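Local coordinates for protein fructokinase (Vibrio cholerae serotype O1, PDB 5EYN) that catalyses the ATP-dependent phosphorylation of fructose, as a fructokinase of the PfkB carbohydrate kinase family, at residues V199-E204 with V232-A237; D266-G271 with K293-C298; D260-G265 with K306-A311. All blocks are in the same frame, centred on the assembly; numbering follows the deposited sequence.

In the fold
All three contacts are buried and all three reach the ADP. Interaction 1 is sheet chemistry: two neighbouring parallel strands of the nine-stranded sheet, tied by backbone hydrogen bonds and running out into the nucleotide pocket. Interaction 2 pairs helices 264-278 and 285-302 through small residues and the ring of F268, with no hydrogen bond between the segments. That F268 rests on V232 and T234 of interaction 1, so helix and sheet meet beside the ribose. Interaction 3 takes in the start of the same helix 264-278 and the loop following helix 285-302; there a carboxylate, waters and a sodium ion do the joining, next to beryllium trifluoride and fructose.

Interaction 1: V199-E204 with V232-A237; sequences VVKFSE and VVTLGA. With ADP (adenosine-5'-diphosphate), chain E.
Strands 199-203 and 230-234 run parallel here, 4.6 Å apart at the closest approach of their short axes, with K201 beside V232, F202 beside V233 and S203 beside T234. V232 N donates to V200 O, F202 N returns the bond to V232 O at 2.9 Å, and T234 N reaches F202 O at 2.8 Å. Past the last pair the chain of E204 turns into helix 204-211, and its N still makes a weak 3.2 Å bond to T234 O.

On the face that carries K201, V232 and T234, the lysine chain bends at chi2 (-83°) and crosses the threonine at about a right angle. Its CE presses on T234 CG2 at 3.3 Å, tight for two carbons, while NZ continues to a long, weak ion pair with D172. The same T234 methyl lies 3.4 Å from ADP O3'. These are neighbouring strands of the Rossmann-like sheet of the ribokinase fold, 230-234 being the one that meets antiparallel strand 240-244; helix 264-278 packs on this face, F268 resting against V232 and T234. As in other nucleotide-binding alpha/beta folds, the pocket opens where the strands end: beyond T234 the chain turns through G236 to A237, whose CB sits 3.6 Å from adenine N6.

F202 and V233 occupy the other face, both against L207 of helix 204-211. V233 CG1, anti to its own backbone nitrogen, packs against the first turn of that helix, 3.6 Å from E204 CA. S203 is the N-cap there, its OG capping a backbone nitrogen just beyond the segment.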
loop_
_atom_site.group_PDB
_atom_site.type_symbol
_atom_site.label_atom_id
_atom_site.label_comp_id
_atom_site.label_asym_id
_atom_site.label_seq_id
_atom_site.Cartn_x
_atom_site.Cartn_y
_atom_site.Cartn_z
ATOM N N VAL A 199 -11.591 19.975 23.639
ATOM C CA VAL A 199 -10.139 20.059 23.650
ATOM C C VAL A 199 -9.645 19.999 22.217
ATOM O O VAL A 199 -10.067 19.118 21.461
ATOM C CB VAL A 199 -9.540 18.864 24.413
ATOM C CG1 VAL A 199 -8.011 18.887 24.395
ATOM C CG2 VAL A 199 -10.025 18.837 25.849
ATOM N N VAL A 200 -8.771 20.926 21.833
ATOM C CA VAL A 200 -8.169 20.871 20.511
ATOM C C VAL A 200 -6.663 20.996 20.693
ATOM O O VAL A 200 -6.191 21.874 21.424
ATOM C CB VAL A 200 -8.680 21.992 19.589
ATOM C CG1 VAL A 200 -8.062 21.857 18.205
ATOM C CG2 VAL A 200 -10.188 21.971 19.522
ATOM N N LYS A 201 -5.930 20.102 20.037
ATOM C CA LYS A 201 -4.473 20.114 20.029
ATOM C C LYS A 201 -4.021 20.384 18.605
ATOM O O LYS A 201 -4.464 19.707 17.674
ATOM C CB LYS A 201 -3.930 18.777 20.526
ATOM C CG LYS A 201 -2.397 18.682 20.548
ATOM C CD LYS A 201 -1.815 18.315 19.172
ATOM C CE LYS A 201 -0.464 17.663 19.221
ATOM N NZ LYS A 201 -0.148 16.991 17.945
ATOM N N PHE A 202 -3.168 21.394 18.465
ATOM C CA PHE A 202 -2.560 21.760 17.196
ATOM C C PHE A 202 -1.060 21.664 17.359
ATOM O O PHE A 202 -0.551 21.977 18.422
ATOM C CB PHE A 202 -2.798 23.236 16.847
ATOM C CG PHE A 202 -4.238 23.672 16.741
ATOM C CD1 PHE A 202 -4.913 23.587 15.538
ATOM C CD2 PHE A 202 -4.860 24.272 17.810
ATOM C CE1 PHE A 202 -6.207 24.052 15.415
ATOM C CE2 PHE A 202 -6.158 24.750 17.691
ATOM C CZ PHE A 202 -6.832 24.628 16.493
ATOM N N SER A 203 -0.335 21.340 16.299
ATOM C CA SER A 203 1.050 21.750 16.249
ATOM C C SER A 203 1.054 23.233 15.903
ATOM O O SER A 203 0.068 23.775 15.387
ATOM C CB SER A 203 1.833 20.980 15.195
ATOM O OG SER A 203 1.475 21.449 13.914
ATOM N N GLU A 204 2.166 23.895 16.182
ATOM C CA GLU A 204 2.304 25.310 15.862
ATOM C C GLU A 204 2.012 25.531 14.381
ATOM O O GLU A 204 1.312 26.467 13.996
ATOM C CB GLU A 204 3.724 25.773 16.212
ATOM C CG GLU A 204 4.048 27.204 15.856
ATOM C CD GLU A 204 5.424 27.624 16.357
ATOM O OE1 GLU A 204 6.085 26.813 17.047
ATOM O OE2 GLU A 204 5.835 28.764 16.062
ATOM N N VAL A 232 -4.329 23.270 23.147
ATOM C CA VAL A 232 -2.934 23.006 23.392
ATOM C C VAL A 232 -2.221 23.121 22.056
ATOM O O VAL A 232 -2.682 22.573 21.061
ATOM C CB VAL A 232 -2.738 21.615 23.980
ATOM C CG1 VAL A 232 -1.264 21.348 24.199
ATOM C CG2 VAL A 232 -3.504 21.489 25.272
ATOM N N VAL A 233 -1.127 23.870 22.028
ATOM C CA VAL A 233 -0.320 24.001 20.834
ATOM C C VAL A 233 1.030 23.392 21.149
ATOM O O VAL A 233 1.762 23.899 22.011
ATOM C CB VAL A 233 -0.122 25.476 20.419
ATOM C CG1 VAL A 233 0.628 25.550 19.087
ATOM C CG2 VAL A 233 -1.460 26.197 20.339
ATOM N N THR A 234 1.370 22.304 20.468
ATOM C CA THR A 234 2.652 21.669 20.712
ATOM C C THR A 234 3.766 22.447 20.029
ATOM O O THR A 234 3.598 22.995 18.931
ATOM C CB THR A 234 2.655 20.193 20.286
ATOM O OG1 THR A 234 2.313 20.088 18.904
ATOM C CG2 THR A 234 1.656 19.397 21.120
ATOM N N LEU A 235 4.910 22.464 20.699
ATOM C CA LEU A 235 6.044 23.277 20.316
ATOM C C LEU A 235 7.298 22.410 20.170
ATOM O O LEU A 235 8.400 22.875 20.417
ATOM C CB LEU A 235 6.293 24.334 21.393
ATOM C CG LEU A 235 5.087 25.173 21.823
ATOM C CD1 LEU A 235 5.455 26.027 23.024
ATOM C CD2 LEU A 235 4.614 26.030 20.676
ATOM N N GLY A 236 7.138 21.142 19.805
ATOM C CA GLY A 236 8.277 20.234 19.725
ATOM C C GLY A 236 9.026 20.169 21.044
ATOM O O GLY A 236 8.423 20.031 22.100
ATOM N N ALA A 237 10.352 20.259 20.983
ATOM C CA ALA A 237 11.193 20.206 22.173
ATOM C C ALA A 237 10.862 21.266 23.221
ATOM O O ALA A 237 11.193 21.103 24.394
ATOM C CB ALA A 237 12.647 20.324 21.768
HETATM P PB ADP E . 4.477 14.288 16.021
HETATM O O1B ADP E . 3.829 12.965 16.334
HETATM O O2B ADP E . 3.637 15.071 15.037
HETATM O O3B ADP E . 5.840 14.024 15.430
HETATM P PA ADP E . 5.570 16.365 17.522
HETATM O O1A ADP E . 6.897 15.881 16.961
HETATM O O2A ADP E . 5.058 17.438 16.588
HETATM O O3A ADP E . 4.625 15.108 17.378
HETATM O "O5'" ADP E . 5.707 17.010 18.982
HETATM C "C5'" ADP E . 4.718 16.847 19.938
HETATM C "C4'" ADP E . 5.198 16.751 21.367
HETATM O "O4'" ADP E . 6.185 15.751 21.480
HETATM C "C3'" ADP E . 5.768 17.994 21.951
HETATM O "O3'" ADP E . 4.766 18.829 22.446
HETATM C "C2'" ADP E . 6.608 17.450 23.035
HETATM O "O2'" ADP E . 5.882 17.062 24.140
HETATM C "C1'" ADP E . 7.130 16.224 22.400
HETATM N N9 ADP E . 8.377 16.397 21.712
HETATM C C8 ADP E . 8.587 16.469 20.384
HETATM N N7 ADP E . 9.881 16.600 20.134
HETATM C C5 ADP E . 10.543 16.616 21.292
HETATM C C6 ADP E . 11.872 16.714 21.667
HETATM N N6 ADP E . 12.907 16.859 20.692
HETATM N N1 ADP E . 12.186 16.690 22.959
HETATM C C2 ADP E . 11.263 16.555 23.928
HETATM N N3 ADP E . 9.952 16.455 23.606
HETATM C C4 ADP E . 9.589 16.482 22.317
#

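Interaction 2: D266-G271 with K293-C298; sequences DAFVGG and KWANGC. With ADP (adenosine-5'-diphosphate), chain E; BEF (beryllium trifluoride ion), chain D; FRU (beta-D-fructofuranose), chain B.
W294 opens the contact from helix 285-302 with its CB near G271 O, at the margin of the pairing, while its indole turns to R275 in a cation-pi contact and to the Y319 ring edge to face. The two helical segments run roughly antiparallel, at 148°, and their axes close to 7.0 Å.

A295 and G271 both sit where the helices come close. The A295 methyl stands 3.4 Å from the centroid of the F268 ring and just 8° off the ring normal, a CH-pi contact squarely over one face; it also meets F268 O at 3.2 Å. G271 brings a bare CA up to A295 and C298.

N296 sets off with its CB pointing away from the other helix, but its amide end comes back alongside the phenylalanine. F268 CG is anti to the backbone N (chi1 -179°), which lays the ring out so that CE1 points its edge at N296 OD1, 3.3 Å away in the ring plane; ring and amide are steeply inclined. OD1 accepts a 2.8 Å hydrogen bond from ADP O2', while ND2 is occupied by V251 O. The amide is thus held at both ends.

C298 closes the walk, its CB 3.3 Å from A267 O and its SG 3.9 Å from G271 CA. This is the nucleotide side of the active site of a PfkB-family kinase, with ADP and BEF in place: helix 264-278 carries both F268, which with N296 borders the ribose, and D266, which does not touch the other segment but has OD2 2.5 Å from FRU O6 and donates from N to BEF F2.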
loop_
_atom_site.group_PDB
_atom_site.type_symbol
_atom_site.label_atom_id
_atom_site.label_comp_id
_atom_site.label_asym_id
_atom_site.label_seq_id
_atom_site.Cartn_x
_atom_site.Cartn_y
_atom_site.Cartn_z
ATOM N N ASP A 266 0.744 12.070 18.890
ATOM C CA ASP A 266 -0.323 11.177 19.341
ATOM C C ASP A 266 -0.027 10.664 20.745
ATOM O O ASP A 266 -0.933 10.492 21.555
ATOM C CB ASP A 266 -0.501 10.010 18.386
ATOM C CG ASP A 266 -0.790 10.452 16.974
ATOM O OD1 ASP A 266 -1.456 11.514 16.806
ATOM O OD2 ASP A 266 -0.354 9.725 16.051
ATOM N N ALA A 267 1.252 10.429 21.035
ATOM C CA ALA A 267 1.668 10.031 22.379
ATOM C C ALA A 267 1.313 11.143 23.365
ATOM O O ALA A 267 0.826 10.911 24.469
ATOM C CB ALA A 267 3.171 9.783 22.397
ATOM N N PHE A 268 1.588 12.369 22.948
ATOM C CA PHE A 268 1.219 13.563 23.699
ATOM C C PHE A 268 -0.280 13.567 24.010
ATOM O O PHE A 268 -0.685 13.694 25.160
ATOM C CB PHE A 268 1.623 14.798 22.890
ATOM C CG PHE A 268 1.308 16.110 23.562
ATOM C CD1 PHE A 268 2.290 16.817 24.251
ATOM C CD2 PHE A 268 0.033 16.639 23.514
ATOM C CE1 PHE A 268 1.994 18.031 24.859
ATOM C CE2 PHE A 268 -0.271 17.837 24.145
ATOM C CZ PHE A 268 0.709 18.538 24.807
ATOM N N VAL A 269 -1.101 13.388 22.984
ATOM C CA VAL A 269 -2.538 13.378 23.191
ATOM C C VAL A 269 -2.936 12.242 24.115
ATOM O O VAL A 269 -3.807 12.397 24.975
ATOM C CB VAL A 269 -3.278 13.265 21.843
ATOM C CG1 VAL A 269 -4.765 13.000 22.044
ATOM C CG2 VAL A 269 -3.049 14.516 21.055
ATOM N N GLY A 270 -2.313 11.083 23.943
ATOM C CA GLY A 270 -2.603 9.959 24.816
ATOM C C GLY A 270 -2.359 10.243 26.284
ATOM O O GLY A 270 -3.190 9.922 27.134
ATOM N N GLY A 271 -1.228 10.866 26.596
ATOM C CA GLY A 271 -0.971 11.230 27.979
ATOM C C GLY A 271 -1.960 12.256 28.499
ATOM O O GLY A 271 -2.463 12.146 29.627
ATOM N N LYS A 293 1.867 18.037 31.500
ATOM C CA LYS A 293 3.176 17.555 31.908
ATOM C C LYS A 293 3.341 16.087 31.512
ATOM O O LYS A 293 4.377 15.687 30.983
ATOM C CB LYS A 293 3.338 17.734 33.421
ATOM C CG LYS A 293 4.614 17.174 34.010
ATOM C CD LYS A 293 4.706 17.459 35.524
ATOM C CE LYS A 293 6.039 16.989 36.109
ATOM N NZ LYS A 293 6.150 17.320 37.554
ATOM N N TRP A 294 2.320 15.280 31.769
ATOM C CA TRP A 294 2.327 13.893 31.318
ATOM C C TRP A 294 2.434 13.821 29.801
ATOM O O TRP A 294 3.194 13.017 29.261
ATOM C CB TRP A 294 1.055 13.170 31.764
ATOM C CG TRP A 294 1.077 12.675 33.190
ATOM C CD1 TRP A 294 1.395 13.393 34.317
ATOM C CD2 TRP A 294 0.770 11.352 33.636
ATOM N NE1 TRP A 294 1.303 12.591 35.430
ATOM C CE2 TRP A 294 0.923 11.334 35.039
ATOM C CE3 TRP A 294 0.371 10.181 32.988
ATOM C CZ2 TRP A 294 0.696 10.190 35.795
ATOM C CZ3 TRP A 294 0.157 9.046 33.735
ATOM C CH2 TRP A 294 0.313 9.059 35.126
ATOM N N ALA A 295 1.635 14.632 29.108
ATOM C CA ALA A 295 1.638 14.657 27.653
ATOM C C ALA A 295 3.037 14.912 27.091
ATOM O O ALA A 295 3.494 14.229 26.169
ATOM C CB ALA A 295 0.669 15.725 27.157
ATOM N N ASN A 296 3.723 15.905 27.650
ATOM C CA ASN A 296 5.069 16.215 27.193
ATOM C C ASN A 296 6.019 15.039 27.422
ATOM O O ASN A 296 6.850 14.748 26.571
ATOM C CB ASN A 296 5.610 17.446 27.904
ATOM C CG ASN A 296 5.160 18.751 27.290
ATOM O OD1 ASN A 296 4.917 18.857 26.085
ATOM N ND2 ASN A 296 5.106 19.777 28.122
ATOM N N GLY A 297 5.891 14.368 28.558
ATOM C CA GLY A 297 6.751 13.233 28.837
ATOM C C GLY A 297 6.510 12.077 27.898
ATOM O O GLY A 297 7.436 11.437 27.432
ATOM N N CYS A 298 5.243 11.826 27.584
ATOM C CA CYS A 298 4.889 10.801 26.628
ATOM C C CYS A 298 5.419 11.137 25.239
ATOM O O CYS A 298 5.945 10.273 24.552
ATOM C CB CYS A 298 3.376 10.620 26.583
ATOM S SG CYS A 298 2.661 9.874 28.063
HETATM P PB ADP E . 4.477 14.288 16.021
HETATM O O1B ADP E . 3.829 12.965 16.334
HETATM O O2B ADP E . 3.637 15.071 15.037
HETATM O O3B ADP E . 5.840 14.024 15.430
HETATM P PA ADP E . 5.570 16.365 17.522
HETATM O O1A ADP E . 6.897 15.881 16.961
HETATM O O2A ADP E . 5.058 17.438 16.588
HETATM O O3A ADP E . 4.625 15.108 17.378
HETATM O "O5'" ADP E . 5.707 17.010 18.982
HETATM C "C5'" ADP E . 4.718 16.847 19.938
HETATM C "C4'" ADP E . 5.198 16.751 21.367
HETATM O "O4'" ADP E . 6.185 15.751 21.480
HETATM C "C3'" ADP E . 5.768 17.994 21.951
HETATM O "O3'" ADP E . 4.766 18.829 22.446
HETATM C "C2'" ADP E . 6.608 17.450 23.035
HETATM O "O2'" ADP E . 5.882 17.062 24.140
HETATM C "C1'" ADP E . 7.130 16.224 22.400
HETATM N N9 ADP E . 8.377 16.397 21.712
HETATM C C8 ADP E . 8.587 16.469 20.384
HETATM N N7 ADP E . 9.881 16.600 20.134
HETATM C C5 ADP E . 10.543 16.616 21.292
HETATM C C6 ADP E . 11.872 16.714 21.667
HETATM N N6 ADP E . 12.907 16.859 20.692
HETATM N N1 ADP E . 12.186 16.690 22.959
HETATM C C2 ADP E . 11.263 16.555 23.928
HETATM N N3 ADP E . 9.952 16.455 23.606
HETATM C C4 ADP E . 9.589 16.482 22.317
HETATM BE BE BEF D . 2.548 13.152 15.046
HETATM F F1 BEF D . 3.794 12.567 14.352
HETATM F F2 BEF D . 1.781 12.116 15.922
HETATM F F3 BEF D . 1.487 13.538 14.037
HETATM C C1 FRU B . -2.038 8.983 9.819
HETATM C C2 FRU B . -0.587 8.977 10.280
HETATM C C3 FRU B . 0.062 7.625 10.492
HETATM C C4 FRU B . 0.938 7.803 11.689
HETATM C C5 FRU B . 0.223 8.878 12.428
HETATM C C6 FRU B . 1.126 9.796 13.216
HETATM O O1 FRU B . -2.885 8.482 10.805
HETATM O O2 FRU B . 0.135 9.682 9.317
HETATM O O3 FRU B . 0.711 7.266 9.309
HETATM O O4 FRU B . 1.042 6.671 12.483
HETATM O O5 FRU B . -0.538 9.639 11.506
HETATM O O6 FRU B . 0.394 10.801 13.874
#

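Interaction 3: D260-G265 with K306-A311; sequences DTTGAG and KGAMTA. With NA (sodium ion), chain F; ADP (adenosine-5'-diphosphate), chain E; BEF (beryllium trifluoride ion), chain D; FRU (beta-D-fructofuranose), chain B.
D260 reaches across to the loop 306-311 with its carboxylate, and its torsion decides how: CG is anti to the backbone N (chi1 179°), carrying OD2 to G307 N for a 2.8 Å hydrogen bond that meets the oxygen almost along its C-O axis. The other oxygen turns back on its own chain. OD1 takes T262 OG1 at 2.7 Å through its syn lone pair, and T262 N from above the carboxylate plane, closing an Asx turn. With three donors on two oxygens, the carboxylate is fixed in rotation.

T262 has its OG1 anti to the carbonyl carbon, chi1 -59°, which turns the hydroxyl to D260 and leaves CG2 facing A308 CB at 4.2 Å. A308 CB also packs on G263 CA, and A308 CA makes a CA-H...O contact with T262 O. Water 1 spans D260 O and T262 O and is also a ligand of the sodium ion, which G307 O binds at 2.1 Å; water 3 binds the metal too, and A302 and Q305 supply further carbonyls. Water 2 links G263 O to A308 O.

The type II turn from T261 to A264 presents its backbone to the phosphoryl site: G263 N donates to BEF F1 at 2.7 Å. G263 is the N-cap of helix 264-278, and the turn is consistent with the anion hole of PfkB kinases. K306 keeps CB and CG near D260 while its extended chain carries NZ to P33 O and to a salt bridge with D34. The loop lies beside the start of helix 264-278 and helix 46-56, where A308 and M309 meet N49, with K306 reaching strands 28-33 and 38-44.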
loop_
_atom_site.group_PDB
_atom_site.type_symbol
_atom_site.label_atom_id
_atom_site.label_comp_id
_atom_site.label_asym_id
_atom_site.label_seq_id
_atom_site.Cartn_x
_atom_site.Cartn_y
_atom_site.Cartn_z
ATOM N N ASP A 260 12.834 8.774 16.262
ATOM C CA ASP A 260 11.730 8.766 15.294
ATOM C C ASP A 260 10.616 9.630 15.856
ATOM O O ASP A 260 10.067 9.337 16.924
ATOM C CB ASP A 260 11.242 7.341 15.047
ATOM C CG ASP A 260 10.093 7.266 14.069
ATOM O OD1 ASP A 260 9.836 8.271 13.375
ATOM O OD2 ASP A 260 9.452 6.196 13.986
ATOM N N THR A 261 10.298 10.715 15.165
ATOM C CA THR A 261 9.241 11.591 15.645
ATOM C C THR A 261 7.847 11.102 15.272
ATOM O O THR A 261 6.869 11.722 15.674
ATOM C CB THR A 261 9.400 13.028 15.104
ATOM O OG1 THR A 261 9.441 13.002 13.673
ATOM C CG2 THR A 261 10.674 13.650 15.648
ATOM N N THR A 262 7.741 10.029 14.490
ATOM C CA THR A 262 6.431 9.564 14.019
ATOM C C THR A 262 5.501 9.346 15.197
ATOM O O THR A 262 5.807 8.566 16.100
ATOM C CB THR A 262 6.553 8.225 13.265
ATOM O OG1 THR A 262 7.422 8.366 12.137
ATOM C CG2 THR A 262 5.206 7.743 12.752
ATOM N N GLY A 263 4.353 10.009 15.182
ATOM C CA GLY A 263 3.396 9.804 16.243
ATOM C C GLY A 263 3.699 10.428 17.606
ATOM O O GLY A 263 2.955 10.162 18.547
ATOM N N ALA A 264 4.768 11.220 17.740
ATOM C CA ALA A 264 5.043 11.891 19.014
ATOM C C ALA A 264 3.835 12.715 19.469
ATOM O O ALA A 264 3.489 12.786 20.645
ATOM C CB ALA A 264 6.262 12.788 18.907
ATOM N N GLY A 265 3.139 13.311 18.518
ATOM C CA GLY A 265 1.992 14.152 18.822
ATOM C C GLY A 265 0.854 13.310 19.358
ATOM O O GLY A 265 0.082 13.784 20.181
ATOM N N LYS A 306 11.717 3.690 16.746
ATOM C CA LYS A 306 10.980 3.721 15.493
ATOM C C LYS A 306 9.622 3.076 15.682
ATOM O O LYS A 306 9.451 2.075 16.363
ATOM C CB LYS A 306 11.756 2.978 14.409
ATOM C CG LYS A 306 12.946 3.752 13.882
ATOM C CD LYS A 306 13.659 3.016 12.745
ATOM C CE LYS A 306 14.845 3.791 12.245
ATOM N NZ LYS A 306 15.453 3.119 11.075
ATOM N N GLY A 307 8.628 3.688 15.042
ATOM C CA GLY A 307 7.240 3.247 15.101
ATOM C C GLY A 307 6.500 4.146 16.063
ATOM O O GLY A 307 7.001 4.498 17.122
ATOM N N ALA A 308 5.292 4.550 15.693
ATOM C CA ALA A 308 4.491 5.429 16.540
ATOM C C ALA A 308 4.187 4.818 17.897
ATOM O O ALA A 308 4.098 5.531 18.882
ATOM C CB ALA A 308 3.191 5.787 15.841
ATOM N N MET A 309 4.002 3.507 17.941
ATOM C CA MET A 309 3.531 2.886 19.167
ATOM C C MET A 309 4.642 2.288 20.012
ATOM O O MET A 309 4.443 1.969 21.173
ATOM C CB MET A 309 2.552 1.761 18.863
ATOM C CG MET A 309 1.293 2.215 18.199
ATOM S SD MET A 309 0.193 0.825 17.926
ATOM C CE MET A 309 -1.194 1.649 17.145
ATOM N N THR A 310 5.811 2.091 19.417
ATOM C CA THR A 310 6.811 1.210 20.023
ATOM C C THR A 310 7.209 1.648 21.424
ATOM O O THR A 310 7.299 0.813 22.331
ATOM C CB THR A 310 8.028 1.145 19.124
ATOM O OG1 THR A 310 7.584 0.846 17.790
ATOM C CG2 THR A 310 8.968 0.064 19.606
ATOM N N ALA A 311 7.463 2.939 21.595
ATOM C CA ALA A 311 7.981 3.459 22.856
ATOM C C ALA A 311 6.943 4.227 23.662
ATOM O O ALA A 311 7.277 4.963 24.582
ATOM C CB ALA A 311 9.222 4.317 22.586
HETATM NA NA NA F . 8.244 5.716 18.292
HETATM P PB ADP E . 4.477 14.288 16.021
HETATM O O1B ADP E . 3.829 12.965 16.334
HETATM O O2B ADP E . 3.637 15.071 15.037
HETATM O O3B ADP E . 5.840 14.024 15.430
HETATM P PA ADP E . 5.570 16.365 17.522
HETATM O O1A ADP E . 6.897 15.881 16.961
HETATM O O2A ADP E . 5.058 17.438 16.588
HETATM O O3A ADP E . 4.625 15.108 17.378
HETATM O "O5'" ADP E . 5.707 17.010 18.982
HETATM C "C5'" ADP E . 4.718 16.847 19.938
HETATM C "C4'" ADP E . 5.198 16.751 21.367
HETATM O "O4'" ADP E . 6.185 15.751 21.480
HETATM C "C3'" ADP E . 5.768 17.994 21.951
HETATM O "O3'" ADP E . 4.766 18.829 22.446
HETATM C "C2'" ADP E . 6.608 17.450 23.035
HETATM O "O2'" ADP E . 5.882 17.062 24.140
HETATM C "C1'" ADP E . 7.130 16.224 22.400
HETATM N N9 ADP E . 8.377 16.397 21.712
HETATM C C8 ADP E . 8.587 16.469 20.384
HETATM N N7 ADP E . 9.881 16.600 20.134
HETATM C C5 ADP E . 10.543 16.616 21.292
HETATM C C6 ADP E . 11.872 16.714 21.667
HETATM N N6 ADP E . 12.907 16.859 20.692
HETATM N N1 ADP E . 12.186 16.690 22.959
HETATM C C2 ADP E . 11.263 16.555 23.928
HETATM N N3 ADP E . 9.952 16.455 23.606
HETATM C C4 ADP E . 9.589 16.482 22.317
HETATM BE BE BEF D . 2.548 13.152 15.046
HETATM F F1 BEF D . 3.794 12.567 14.352
HETATM F F2 BEF D . 1.781 12.116 15.922
HETATM F F3 BEF D . 1.487 13.538 14.037
HETATM C C1 FRU B . -2.038 8.983 9.819
HETATM C C2 FRU B . -0.587 8.977 10.280
HETATM C C3 FRU B . 0.062 7.625 10.492
HETATM C C4 FRU B . 0.938 7.803 11.689
HETATM C C5 FRU B . 0.223 8.878 12.428
HETATM C C6 FRU B . 1.126 9.796 13.216
HETATM O O1 FRU B . -2.885 8.482 10.805
HETATM O O2 FRU B . 0.135 9.682 9.317
HETATM O O3 FRU B . 0.711 7.266 9.309
HETATM O O4 FRU B . 1.042 6.671 12.483
HETATM O O5 FRU B . -0.538 9.639 11.506
HETATM O O6 FRU B . 0.394 10.801 13.874
HETATM O O HOH W 1 8.245 7.304 17.096
HETATM O O HOH W 2 2.110 7.512 18.998
HETATM O O HOH W 3 6.800 5.264 20.102
#